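Local coordinates for protein S-adenosyl-L-methionine-dependent 2-deoxy-scyllo-inosamine dehydrogenase (Bacillus circulans, PDB 4M7S) that catalyses the radical S-adenosyl-L-methionine-dependent two-electron oxidation of 2-deoxy-scyllo-inosamine to amino-dideoxy-scyllo-inosose in butirosin biosynthesis, using two [4Fe-4S] clusters, at residues 16-24 with 112-120; 33-44 with 176-184. All coordinates share one frame; numbering follows the deposited sequence.

Interaction 1. Residues 16-24 with 112-120. With SF4 (iron/sulfur cluster), chain C.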
# COMPACT_ATOMS: atom_id res chain seq x y z
N CYS A 16 -13.84 3.38 4.25
CA CYS A 16 -13.98 2.11 4.94
C CYS A 16 -15.30 2.08 5.70
O CYS A 16 -15.78 3.13 6.15
CB CYS A 16 -12.84 1.91 5.93
SG CYS A 16 -13.07 0.39 6.83
N ASN A 17 -15.88 0.90 5.86
CA ASN A 17 -17.18 0.78 6.52
C ASN A 17 -17.06 0.87 8.04
O ASN A 17 -18.06 1.08 8.74
CB ASN A 17 -17.88 -0.52 6.13
CG ASN A 17 -17.08 -1.75 6.48
OD1 ASN A 17 -16.00 -1.99 5.92
ND2 ASN A 17 -17.60 -2.56 7.41
N ARG A 18 -15.85 0.73 8.56
CA ARG A 18 -15.66 0.80 10.00
C ARG A 18 -15.17 2.18 10.45
O ARG A 18 -14.81 3.03 9.64
CB ARG A 18 -14.73 -0.32 10.49
CG ARG A 18 -15.44 -1.66 10.54
CD ARG A 18 -14.61 -2.77 11.15
NE ARG A 18 -15.28 -4.06 11.03
CZ ARG A 18 -16.16 -4.53 11.91
NH1 ARG A 18 -16.48 -3.82 12.99
NH2 ARG A 18 -16.73 -5.71 11.71
N THR A 19 -15.17 2.38 11.76
CA THR A 19 -14.92 3.69 12.34
C THR A 19 -13.86 3.62 13.42
O THR A 19 -13.90 4.38 14.38
CB THR A 19 -16.22 4.22 12.97
OG1 THR A 19 -16.70 3.27 13.93
CG2 THR A 19 -17.29 4.45 11.90
N CYS A 20 -12.90 2.70 13.26
CA CYS A 20 -11.91 2.42 14.31
C CYS A 20 -11.22 3.69 14.81
O CYS A 20 -10.59 4.42 14.03
CB CYS A 20 -10.88 1.41 13.81
SG CYS A 20 -11.63 -0.10 13.14
N TRP A 21 -11.35 3.96 16.10
CA TRP A 21 -10.85 5.22 16.64
C TRP A 21 -9.33 5.31 16.58
O TRP A 21 -8.76 6.40 16.53
CB TRP A 21 -11.37 5.48 18.05
CG TRP A 21 -11.37 6.95 18.41
CD1 TRP A 21 -10.69 7.55 19.43
CD2 TRP A 21 -12.06 8.00 17.71
NE1 TRP A 21 -10.93 8.91 19.42
CE2 TRP A 21 -11.76 9.20 18.38
CE3 TRP A 21 -12.89 8.03 16.58
CZ2 TRP A 21 -12.28 10.44 17.95
CZ3 TRP A 21 -13.41 9.25 16.17
CH2 TRP A 21 -13.10 10.44 16.86
N TYR A 22 -8.67 4.15 16.56
CA TYR A 22 -7.21 4.11 16.46
C TYR A 22 -6.73 4.34 15.03
O TYR A 22 -5.54 4.48 14.79
CB TYR A 22 -6.66 2.79 17.01
CG TYR A 22 -7.38 1.55 16.52
CD1 TYR A 22 -6.96 0.89 15.36
CD2 TYR A 22 -8.47 1.03 17.21
CE1 TYR A 22 -7.61 -0.24 14.91
CE2 TYR A 22 -9.13 -0.10 16.76
CZ TYR A 22 -8.69 -0.73 15.61
OH TYR A 22 -9.34 -1.86 15.16
N CYS A 23 -7.67 4.38 14.09
CA CYS A 23 -7.34 4.55 12.67
C CYS A 23 -7.51 5.98 12.18
O CYS A 23 -8.52 6.62 12.49
CB CYS A 23 -8.20 3.64 11.79
SG CYS A 23 -7.82 3.75 9.98
N PRO A 24 -6.54 6.47 11.40
CA PRO A 24 -6.54 7.78 10.72
C PRO A 24 -7.89 8.17 10.11
O PRO A 24 -8.24 9.35 10.15
CB PRO A 24 -5.51 7.58 9.61
CG PRO A 24 -4.49 6.70 10.26
CD PRO A 24 -5.25 5.78 11.21
N PHE A 112 -5.56 -13.40 0.92
CA PHE A 112 -6.45 -12.53 1.67
C PHE A 112 -5.95 -12.44 3.12
O PHE A 112 -5.79 -13.46 3.79
CB PHE A 112 -7.88 -13.08 1.67
CG PHE A 112 -8.49 -13.20 0.29
CD1 PHE A 112 -8.30 -14.34 -0.47
CD2 PHE A 112 -9.29 -12.18 -0.22
CE1 PHE A 112 -8.88 -14.46 -1.75
CE2 PHE A 112 -9.87 -12.28 -1.49
CZ PHE A 112 -9.67 -13.42 -2.25
N ILE A 113 -5.70 -11.21 3.57
CA ILE A 113 -5.33 -10.97 4.95
C ILE A 113 -6.56 -10.36 5.59
O ILE A 113 -6.87 -9.19 5.33
CB ILE A 113 -4.19 -9.95 5.09
CG1 ILE A 113 -3.06 -10.24 4.09
CG2 ILE A 113 -3.69 -9.89 6.53
CD1 ILE A 113 -2.39 -11.55 4.30
N VAL A 114 -7.27 -11.13 6.40
CA VAL A 114 -8.50 -10.61 7.00
C VAL A 114 -8.23 -10.15 8.43
O VAL A 114 -7.66 -10.89 9.23
CB VAL A 114 -9.63 -11.66 7.01
CG1 VAL A 114 -10.88 -11.07 7.63
CG2 VAL A 114 -9.91 -12.17 5.61
N THR A 115 -8.65 -8.93 8.74
CA THR A 115 -8.53 -8.41 10.09
C THR A 115 -9.89 -8.05 10.68
O THR A 115 -10.52 -7.08 10.25
CB THR A 115 -7.62 -7.16 10.14
OG1 THR A 115 -6.50 -7.35 9.27
CG2 THR A 115 -7.12 -6.91 11.55
N GLN A 116 -10.35 -8.84 11.64
CA GLN A 116 -11.54 -8.48 12.41
C GLN A 116 -11.22 -7.20 13.18
O GLN A 116 -10.31 -7.18 14.00
CB GLN A 116 -11.92 -9.60 13.38
CG GLN A 116 -13.03 -9.23 14.34
CD GLN A 116 -14.34 -8.96 13.63
OE1 GLN A 116 -14.67 -9.63 12.64
NE2 GLN A 116 -15.10 -7.98 14.12
N HIS A 117 -11.96 -6.12 12.91
CA HIS A 117 -11.64 -4.82 13.51
C HIS A 117 -12.65 -4.32 14.53
O HIS A 117 -13.61 -5.03 14.87
CB HIS A 117 -11.40 -3.76 12.44
CG HIS A 117 -9.99 -3.74 11.93
ND1 HIS A 117 -8.94 -3.24 12.67
CD2 HIS A 117 -9.46 -4.15 10.75
CE1 HIS A 117 -7.82 -3.35 11.97
NE2 HIS A 117 -8.11 -3.90 10.80
N ALA A 118 -12.43 -3.10 15.01
CA ALA A 118 -13.17 -2.53 16.14
C ALA A 118 -14.68 -2.50 15.93
O ALA A 118 -15.18 -1.85 15.00
CB ALA A 118 -12.65 -1.15 16.50
N GLY A 119 -15.39 -3.18 16.83
CA GLY A 119 -16.82 -3.35 16.75
C GLY A 119 -17.23 -4.57 17.55
O GLY A 119 -16.87 -4.69 18.73
N ALA A 120 -17.97 -5.48 16.93
CA ALA A 120 -18.44 -5.31 15.56
C ALA A 120 -19.84 -4.69 15.54
O ALA A 120 -20.00 -3.48 15.71
CB ALA A 120 -18.43 -6.64 14.83
FE1 SF4 C . -11.24 0.56 8.39
FE2 SF4 C . -10.76 0.12 10.97
FE3 SF4 C . -9.19 1.79 9.62
FE4 SF4 C . -9.06 -0.86 9.07
S1 SF4 C . -8.44 0.15 11.03
S2 SF4 C . -9.13 0.82 7.52
S3 SF4 C . -11.25 -1.50 9.41
S4 SF4 C . -11.43 2.13 10.08
O HOH W 1 -16.39 0.26 13.82
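Y22 and H117 meet through a hydrogen bond between Y22 OH and H117 ND1 (2.9 Å). Each group approaches the other's ring at its edge and in its plane. This bond probably limits the rotation of the imidazole, whose face lies against the iron-sulfur cluster, with H117 CD2 3.5 Å from cluster S3. A flat ring with a nitrogen on its edge seems well suited to this place, packing on the cluster while ND1 holds the phenol. C20 completes the close packing: its SG, bound to iron FE2 at 2.3 Å, also lies 3.7 Å from H117 CB.

The guanidinium end of the contact is looser. The R18 chain, extended from CG to NE, passes H117 CB and reaches the poorly ordered loop at A118 and G119. There NH1 makes a weak bond to A118 O (3.1 Å, 134°), while H117 O lies over one face; the stronger partner of this arginine is D94, a salt bridge. A118 CB touches C20 SG and Y22 CE2 but belongs to this same loop, and a water links T19 N to A118 O.

FE4, beneath the rim of the H117 ring, is bound by none of the three cysteines and is probably where the exchangeable S-adenosyl-L-methionine, absent from this structure, would bind. C16, C20 and C23 each hold one of the other irons, in the CX3CX2C motif of radical SAM enzymes.

Interaction 2. Residues 33-44 with 176-184. With IMD (imidazole), chain F.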
# COMPACT_ATOMS: atom_id res chain seq x y z
N THR A 33 -11.70 11.68 -3.36
CA THR A 33 -13.06 11.20 -3.61
C THR A 33 -13.25 9.79 -3.05
O THR A 33 -12.33 9.23 -2.43
CB THR A 33 -13.39 11.20 -5.12
OG1 THR A 33 -12.61 10.20 -5.80
CG2 THR A 33 -13.11 12.57 -5.73
N GLY A 34 -14.43 9.22 -3.25
CA GLY A 34 -14.71 7.87 -2.81
C GLY A 34 -13.93 6.81 -3.58
O GLY A 34 -13.22 5.99 -2.98
N GLU A 35 -14.04 6.80 -4.90
CA GLU A 35 -13.37 5.75 -5.65
C GLU A 35 -12.38 6.20 -6.70
O GLU A 35 -12.53 7.25 -7.32
CB GLU A 35 -14.39 4.81 -6.28
CG GLU A 35 -14.23 3.40 -5.78
CD GLU A 35 -15.42 2.56 -6.07
OE1 GLU A 35 -15.49 2.03 -7.19
OE2 GLU A 35 -16.29 2.43 -5.17
N MSE A 36 -11.36 5.38 -6.90
CA MSE A 36 -10.36 5.69 -7.92
C MSE A 36 -10.98 5.64 -9.32
O MSE A 36 -11.69 4.70 -9.65
CB MSE A 36 -9.16 4.75 -7.83
CG MSE A 36 -8.12 5.05 -8.90
SE MSE A 36 -6.52 3.98 -8.78
CE MSE A 36 -5.73 4.78 -7.18
N ASP A 37 -10.74 6.69 -10.10
CA ASP A 37 -11.12 6.71 -11.52
C ASP A 37 -10.54 5.47 -12.22
O ASP A 37 -9.35 5.23 -12.15
CB ASP A 37 -10.58 8.00 -12.17
CG ASP A 37 -11.10 8.21 -13.59
OD1 ASP A 37 -11.51 7.23 -14.25
OD2 ASP A 37 -11.09 9.37 -14.06
N PRO A 38 -11.40 4.66 -12.87
CA PRO A 38 -10.89 3.48 -13.58
C PRO A 38 -9.85 3.84 -14.64
O PRO A 38 -8.95 3.05 -14.90
CB PRO A 38 -12.15 2.88 -14.24
CG PRO A 38 -13.25 3.90 -14.04
CD PRO A 38 -12.87 4.70 -12.83
N ALA A 39 -9.96 5.03 -15.22
CA ALA A 39 -8.95 5.52 -16.14
C ALA A 39 -7.61 5.70 -15.42
O ALA A 39 -6.55 5.46 -16.00
CB ALA A 39 -9.39 6.82 -16.74
N LEU A 40 -7.65 6.14 -14.17
CA LEU A 40 -6.41 6.33 -13.42
C LEU A 40 -5.79 4.98 -13.08
O LEU A 40 -4.56 4.82 -13.13
CB LEU A 40 -6.63 7.15 -12.14
CG LEU A 40 -5.37 7.48 -11.33
CD1 LEU A 40 -4.41 8.34 -12.16
CD2 LEU A 40 -5.71 8.17 -10.01
N TYR A 41 -6.63 4.02 -12.72
CA TYR A 41 -6.13 2.68 -12.43
C TYR A 41 -5.56 2.05 -13.70
O TYR A 41 -4.57 1.32 -13.64
CB TYR A 41 -7.22 1.78 -11.84
CG TYR A 41 -6.66 0.45 -11.36
CD1 TYR A 41 -6.10 0.35 -10.10
CD2 TYR A 41 -6.68 -0.67 -12.18
CE1 TYR A 41 -5.57 -0.85 -9.65
CE2 TYR A 41 -6.17 -1.89 -11.73
CZ TYR A 41 -5.62 -1.96 -10.47
OH TYR A 41 -5.10 -3.14 -10.01
N LYS A 42 -6.17 2.33 -14.85
CA LYS A 42 -5.61 1.82 -16.09
C LYS A 42 -4.22 2.38 -16.40
O LYS A 42 -3.33 1.63 -16.81
CB LYS A 42 -6.55 2.02 -17.29
CG LYS A 42 -5.95 1.49 -18.60
CD LYS A 42 -7.03 1.19 -19.63
CE LYS A 42 -6.45 0.80 -20.99
NZ LYS A 42 -5.58 1.85 -21.55
N THR A 43 -4.01 3.69 -16.22
CA THR A 43 -2.66 4.20 -16.51
C THR A 43 -1.64 3.64 -15.51
O THR A 43 -0.49 3.44 -15.88
CB THR A 43 -2.53 5.75 -16.69
OG1 THR A 43 -1.59 6.29 -15.75
CG2 THR A 43 -3.83 6.47 -16.56
N LEU A 44 -2.05 3.38 -14.28
CA LEU A 44 -1.14 2.73 -13.33
C LEU A 44 -0.77 1.32 -13.81
O LEU A 44 0.39 0.91 -13.72
CB LEU A 44 -1.76 2.64 -11.93
CG LEU A 44 -0.86 1.94 -10.90
CD1 LEU A 44 0.49 2.68 -10.72
CD2 LEU A 44 -1.56 1.79 -9.57
N ALA A 176 5.83 1.72 -2.51
CA ALA A 176 5.19 2.91 -3.02
C ALA A 176 3.70 2.84 -2.68
O ALA A 176 3.09 1.77 -2.79
CB ALA A 176 5.38 3.03 -4.54
N VAL A 177 3.12 3.97 -2.28
CA VAL A 177 1.68 4.06 -2.09
C VAL A 177 1.11 4.97 -3.15
O VAL A 177 1.67 6.03 -3.41
CB VAL A 177 1.32 4.64 -0.70
CG1 VAL A 177 -0.20 4.80 -0.56
CG2 VAL A 177 1.85 3.75 0.40
N VAL A 178 -0.01 4.57 -3.76
CA VAL A 178 -0.73 5.42 -4.71
C VAL A 178 -2.14 5.68 -4.15
O VAL A 178 -2.90 4.75 -3.91
CB VAL A 178 -0.85 4.73 -6.08
CG1 VAL A 178 -1.68 5.57 -7.06
CG2 VAL A 178 0.53 4.42 -6.65
N THR A 179 -2.48 6.96 -3.93
CA THR A 179 -3.75 7.33 -3.33
C THR A 179 -4.84 7.37 -4.38
O THR A 179 -4.55 7.19 -5.58
CB THR A 179 -3.67 8.72 -2.66
OG1 THR A 179 -3.55 9.73 -3.68
CG2 THR A 179 -2.48 8.79 -1.70
N VAL A 180 -6.08 7.61 -3.96
CA VAL A 180 -7.22 7.56 -4.88
C VAL A 180 -7.06 8.53 -6.02
O VAL A 180 -7.58 8.30 -7.11
CB VAL A 180 -8.59 7.93 -4.25
CG1 VAL A 180 -9.50 6.71 -4.17
CG2 VAL A 180 -8.43 8.65 -2.92
N LEU A 181 -6.37 9.64 -5.75
CA LEU A 181 -6.22 10.70 -6.74
C LEU A 181 -4.87 10.62 -7.45
O LEU A 181 -4.52 11.52 -8.22
CB LEU A 181 -6.44 12.07 -6.10
CG LEU A 181 -7.84 12.30 -5.52
CD1 LEU A 181 -7.94 13.67 -4.88
CD2 LEU A 181 -8.91 12.14 -6.61
N GLY A 182 -4.12 9.55 -7.20
CA GLY A 182 -2.89 9.28 -7.94
C GLY A 182 -1.59 9.69 -7.27
O GLY A 182 -0.50 9.44 -7.80
N ASN A 183 -1.68 10.34 -6.12
CA ASN A 183 -0.47 10.79 -5.43
C ASN A 183 0.37 9.62 -4.96
O ASN A 183 -0.16 8.61 -4.49
CB ASN A 183 -0.82 11.67 -4.23
CG ASN A 183 -1.38 13.00 -4.65
OD1 ASN A 183 -1.10 13.49 -5.74
ND2 ASN A 183 -2.14 13.63 -3.76
N VAL A 184 1.68 9.75 -5.10
CA VAL A 184 2.58 8.69 -4.68
C VAL A 184 3.24 9.07 -3.35
O VAL A 184 3.83 10.14 -3.22
CB VAL A 184 3.65 8.43 -5.75
CG1 VAL A 184 4.55 7.26 -5.35
CG2 VAL A 184 2.97 8.15 -7.10
N1 IMD F . -12.15 9.56 -16.27
C2 IMD F . -12.99 9.00 -17.17
N3 IMD F . -13.51 9.99 -17.93
C4 IMD F . -13.01 11.18 -17.50
C5 IMD F . -12.15 10.90 -16.45
O HOH W 2 -9.25 8.96 -8.91
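M36, a selenomethionine in this crystal, sends its chain out straight, with CG trans to the backbone N (chi1 179°), and then bends at the selenium (chi3 -72°). The bend turns methyl CE onto the hairpin, 4.1 Å from V178 CG1 and in a close approach of 3.1 Å to the carbonyl oxygen T179 O, which is not a hydrogen bond. A long, unbranched, flexible side chain suits this path between helix and strands, while SE itself meets the edge of the Y41 ring.

L40, on the first turn of helix 38-50, presents CD2 to peptide groups: V180 O and G182 N each lie 3.5 Å from this methyl. The turn it covers is type I, running from T179 to G182 and followed by a G1 bulge, and G182 adopts a positive phi (98°) that glycine takes easily. One helical turn further on, L44 reaches V178 CG2 more loosely.

V180 packs against the loop ahead of the helix. Its CG1 lies 3.6 Å from M36 N and also touches the backbone of G34 and E35, and CG2 lies near T33 O, so a short branched side chain caulks this loop. At the start of the helix D37 is the N-cap, accepting from A39 N at OD1 (2.9 Å) from above the carboxylate plane. An imidazole, probably from the crystallisation liquor, sits beside the same carboxylate.

No direct hydrogen bond joins the two segments. One water accepts from D37 N (3.0 Å) and donates to V180 O, while V180 N is held by E11. Cohesion therefore comes mainly from apolar packing and this water bridge, joining the radical SAM part to the hairpin that leads to C187 of the second cluster.

How the interactions relate
From the N terminus the chain leaves strand 7-10, forms the cluster-binding loop 16-24 and then runs through 33-44 into helix 38-50. Successive strands and helices follow before strand 111-116 brings residues 112-120 back to 16-24, closing interaction 1. The chain continues to the hairpin of strands 175-178 and 183-185, which meets 33-44 and closes interaction 2. The two loops cross rather than nest. Interaction 1 ties the first cluster's loop to the end of strand 111-116. Interaction 2 ties the first helix to the hairpin, whose strand 175-178 lies next to strand 7-10 in the common sheet. Their centres are about 22 Å apart and their nearest atoms about 8 Å.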